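Local coordinates for ABC-type phosphate transport system, periplasmic component (Lactobacillus brevis, PDB 4ECF), which probably binds phosphate outside the cytoplasmic membrane and passes it to the membrane components of the PstSACB ABC transporter for import, at residues 23-28 with 32-37. Numbering follows the deposited sequence.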
ATOM      1  N   GLU A  23       2.894 -18.948  -2.114  1.00 16.87           N
ATOM      2  CA  GLU A  23       3.550 -19.964  -2.947  1.00 18.63           C
ATOM      3  C   GLU A  23       4.646 -20.668  -2.160  1.00 19.54           C
ATOM      4  O   GLU A  23       4.858 -21.876  -2.284  1.00 19.03           O
ATOM      5  CB  GLU A  23       4.143 -19.334  -4.236  1.00 24.56           C
ATOM      6  CG  GLU A  23       4.640 -20.383  -5.245  1.00 32.09           C
ATOM      7  CD  GLU A  23       6.026 -20.964  -4.920  1.00 36.19           C
ATOM      8  OE1 GLU A  23       6.854 -20.219  -4.338  1.00 34.46           O
ATOM      9  OE2 GLU A  23       6.293 -22.169  -5.229  1.00 36.43           O
ATOM     10  N   GLN A  24       5.353 -19.915  -1.338  1.00 18.23           N
ATOM     11  CA  GLN A  24       6.367 -20.525  -0.517  1.00 18.97           C
ATOM     12  C   GLN A  24       5.744 -21.518   0.478  1.00 17.64           C
ATOM     13  O   GLN A  24       6.219 -22.635   0.607  1.00 17.65           O
ATOM     14  CB  GLN A  24       7.215 -19.457   0.159  1.00 20.15           C
ATOM     15  CG  GLN A  24       8.478 -20.033   0.788  1.00 20.22           C
ATOM     16  CD  GLN A  24       9.426 -18.965   1.236  1.00 24.44           C
ATOM     17  OE1 GLN A  24       9.571 -18.724   2.446  1.00 25.18           O
ATOM     18  NE2 GLN A  24      10.077 -18.322   0.280  1.00 22.07           N
ATOM     19  N   TYR A  25       4.662 -21.108   1.137  1.00 16.80           N
ATOM     20  CA  TYR A  25       3.967 -21.966   2.085  1.00 15.49           C
ATOM     21  C   TYR A  25       3.492 -23.256   1.404  1.00 14.67           C
ATOM     22  O   TYR A  25       3.727 -24.357   1.880  1.00 15.81           O
ATOM     23  CB  TYR A  25       2.751 -21.223   2.669  1.00 14.75           C
ATOM     24  CG  TYR A  25       2.112 -22.036   3.767  1.00 14.79           C
ATOM     25  CD1 TYR A  25       1.202 -23.054   3.492  1.00 16.67           C
ATOM     26  CD2 TYR A  25       2.494 -21.874   5.077  1.00 16.36           C
ATOM     27  CE1 TYR A  25       0.667 -23.842   4.501  1.00 15.95           C
ATOM     28  CE2 TYR A  25       1.950 -22.651   6.079  1.00 17.68           C
ATOM     29  CZ  TYR A  25       1.049 -23.641   5.790  1.00 17.26           C
ATOM     30  OH  TYR A  25       0.515 -24.450   6.808  1.00 20.46           O
ATOM     31  N   THR A  26       2.849 -23.119   0.249  1.00 15.22           N
ATOM     32  CA  THR A  26       2.267 -24.306  -0.399  1.00 15.70           C
ATOM     33  C   THR A  26       3.334 -25.281  -0.914  1.00 15.77           C
ATOM     34  O   THR A  26       3.121 -26.506  -0.943  1.00 20.28           O
ATOM     35  CB  THR A  26       1.254 -23.992  -1.507  1.00 16.65           C
ATOM     36  OG1 THR A  26       1.830 -23.245  -2.559  1.00 19.62           O
ATOM     37  CG2 THR A  26      -0.005 -23.267  -0.925  1.00 16.51           C
ATOM     38  N   GLY A  27       4.491 -24.757  -1.315  1.00 15.85           N
ATOM     39  CA  GLY A  27       5.590 -25.633  -1.749  1.00 15.55           C
ATOM     40  C   GLY A  27       6.251 -26.338  -0.584  1.00 15.73           C
ATOM     41  O   GLY A  27       6.945 -27.326  -0.769  1.00 16.93           O
ATOM     42  N   GLU A  28       6.067 -25.811   0.622  1.00 17.15           N
ATOM     43  CA  GLU A  28       6.611 -26.429   1.855  1.00 16.89           C
ATOM     44  C   GLU A  28       5.601 -27.310   2.623  1.00 17.96           C
ATOM     45  O   GLU A  28       5.983 -28.012   3.556  1.00 19.45           O
ATOM     46  CB  GLU A  28       7.130 -25.298   2.776  1.00 17.99           C
ATOM     47  CG  GLU A  28       8.378 -24.625   2.203  1.00 19.91           C
ATOM     48  CD  GLU A  28       8.801 -23.339   2.912  1.00 22.49           C
ATOM     49  OE1 GLU A  28       8.256 -23.062   3.979  1.00 24.17           O
ATOM     50  OE2 GLU A  28       9.709 -22.634   2.417  1.00 23.16           O
ATOM     51  N   THR A  32      -1.753 -28.299   0.134  1.00 18.11           N
ATOM     52  CA  THR A  32      -2.310 -27.003   0.465  1.00 15.83           C
ATOM     53  C   THR A  32      -2.384 -26.086  -0.762  1.00 16.64           C
ATOM     54  O   THR A  32      -1.557 -26.134  -1.626  1.00 18.88           O
ATOM     55  CB  THR A  32      -1.579 -26.305   1.625  1.00 16.31           C
ATOM     56  OG1 THR A  32      -0.239 -25.965   1.246  1.00 17.10           O
ATOM     57  CG2 THR A  32      -1.634 -27.142   2.902  1.00 18.01           C
ATOM     58  N   PHE A  33      -3.371 -25.192  -0.757  1.00 17.93           N
ATOM     59  CA  PHE A  33      -3.640 -24.284  -1.861  1.00 19.40           C
ATOM     60  C   PHE A  33      -4.044 -22.941  -1.298  1.00 17.93           C
ATOM     61  O   PHE A  33      -4.919 -22.874  -0.440  1.00 17.16           O
ATOM     62  CB  PHE A  33      -4.795 -24.816  -2.722  1.00 20.11           C
ATOM     63  CG  PHE A  33      -4.520 -26.163  -3.308  1.00 24.78           C
ATOM     64  CD1 PHE A  33      -4.789 -27.311  -2.564  1.00 30.95           C
ATOM     65  CD2 PHE A  33      -3.930 -26.288  -4.561  1.00 30.14           C
ATOM     66  CE1 PHE A  33      -4.500 -28.581  -3.076  1.00 32.70           C
ATOM     67  CE2 PHE A  33      -3.646 -27.556  -5.082  1.00 33.61           C
ATOM     68  CZ  PHE A  33      -3.931 -28.691  -4.335  1.00 35.93           C
ATOM     69  N   ILE A  34      -3.388 -21.873  -1.752  1.00 16.12           N
ATOM     70  CA  ILE A  34      -3.691 -20.535  -1.283  1.00 16.18           C
ATOM     71  C   ILE A  34      -3.907 -19.667  -2.507  1.00 17.60           C
ATOM     72  O   ILE A  34      -2.970 -19.393  -3.266  1.00 18.40           O
ATOM     73  CB  ILE A  34      -2.558 -19.964  -0.383  1.00 16.90           C
ATOM     74  CG1 ILE A  34      -2.355 -20.913   0.830  1.00 18.83           C
ATOM     75  CG2 ILE A  34      -2.866 -18.521   0.038  1.00 16.59           C
ATOM     76  CD1 ILE A  34      -1.156 -20.527   1.668  1.00 18.83           C
ATOM     77  N   ASN A  35      -5.137 -19.173  -2.639  1.00 17.54           N
ATOM     78  CA  ASN A  35      -5.552 -18.379  -3.782  1.00 17.98           C
ATOM     79  C   ASN A  35      -5.541 -16.938  -3.356  1.00 19.20           C
ATOM     80  O   ASN A  35      -6.090 -16.609  -2.333  1.00 18.99           O
ATOM     81  CB  ASN A  35      -6.952 -18.781  -4.169  1.00 18.08           C
ATOM     82  CG  ASN A  35      -7.032 -20.221  -4.562  1.00 26.01           C
ATOM     83  OD1 ASN A  35      -6.523 -20.602  -5.603  1.00 28.59           O
ATOM     84  ND2 ASN A  35      -7.616 -21.047  -3.692  1.00 28.05           N
ATOM     85  N   VAL A  36      -4.897 -16.073  -4.138  1.00 18.06           N
ATOM     86  CA  VAL A  36      -4.744 -14.663  -3.761  1.00 16.99           C
ATOM     87  C   VAL A  36      -5.311 -13.814  -4.893  1.00 16.75           C
ATOM     88  O   VAL A  36      -5.044 -14.070  -6.087  1.00 21.39           O
ATOM     89  CB  VAL A  36      -3.256 -14.303  -3.537  1.00 17.53           C
ATOM     90  CG1 VAL A  36      -3.142 -12.907  -2.974  1.00 18.57           C
ATOM     91  CG2 VAL A  36      -2.597 -15.289  -2.572  1.00 18.60           C
ATOM     92  N   GLN A  37      -6.134 -12.850  -4.526  1.00 16.47           N
ATOM     93  CA  GLN A  37      -6.641 -11.871  -5.489  1.00 18.77           C
ATOM     94  C   GLN A  37      -6.361 -10.460  -5.002  1.00 19.54           C
ATOM     95  O   GLN A  37      -6.126 -10.215  -3.821  1.00 18.06           O
ATOM     96  CB  GLN A  37      -8.160 -11.982  -5.643  1.00 20.86           C
ATOM     97  CG  GLN A  37      -8.672 -13.345  -6.097  1.00 25.08           C
ATOM     98  CD  GLN A  37     -10.201 -13.443  -6.109  1.00 30.38           C
ATOM     99  OE1 GLN A  37     -10.934 -12.426  -6.047  1.00 30.72           O
ATOM    100  NE2 GLN A  37     -10.695 -14.663  -6.230  1.00 32.80           N
TER
HETATM  101  O   HOH W   1       0.712 -27.741  -1.694  1.00 20.89           O
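Thr26 and Tyr25, in the last turns of helix 15-28, pack on Thr32 and Ile34 at the start of strand 32-39, a surface contact where the chain turns back from helix to strand; the two short segments run antiparallel, at 169°. Thr26 carries its methyl anti to its carbonyl carbon, and this CG2 lies 3.3 Å from Thr32 O and 3.8 Å from Ile34 CG1, pressed on the strand backbone. Thr32 OG1 lies against the helix, 3.4 Å from Thr26 CA and near the plane of the Tyr25 ring at its edge, while hydrogen-bonded with His29 O. One water joins the main chains, lying 2.8 Å from Thr26 O and accepting from Thr32 N at 3.1 Å. The buried Tyr25 ring, its CG anti to the backbone N (chi1 -174°), meets Ile34 CD1 through CD1 at 3.9 Å; it also stacks with His29 and makes an edge-to-face contact with Tyr226 of helix 218-228. A serine in place of Tyr25 would probably leave a gap beside Ile34 and deprive His29 of its stacking partner. Strand 4-10, helix 15-28 and strand 32-39 form a beta-alpha-beta crossover, an element of the α/β lobes of periplasmic binding proteins.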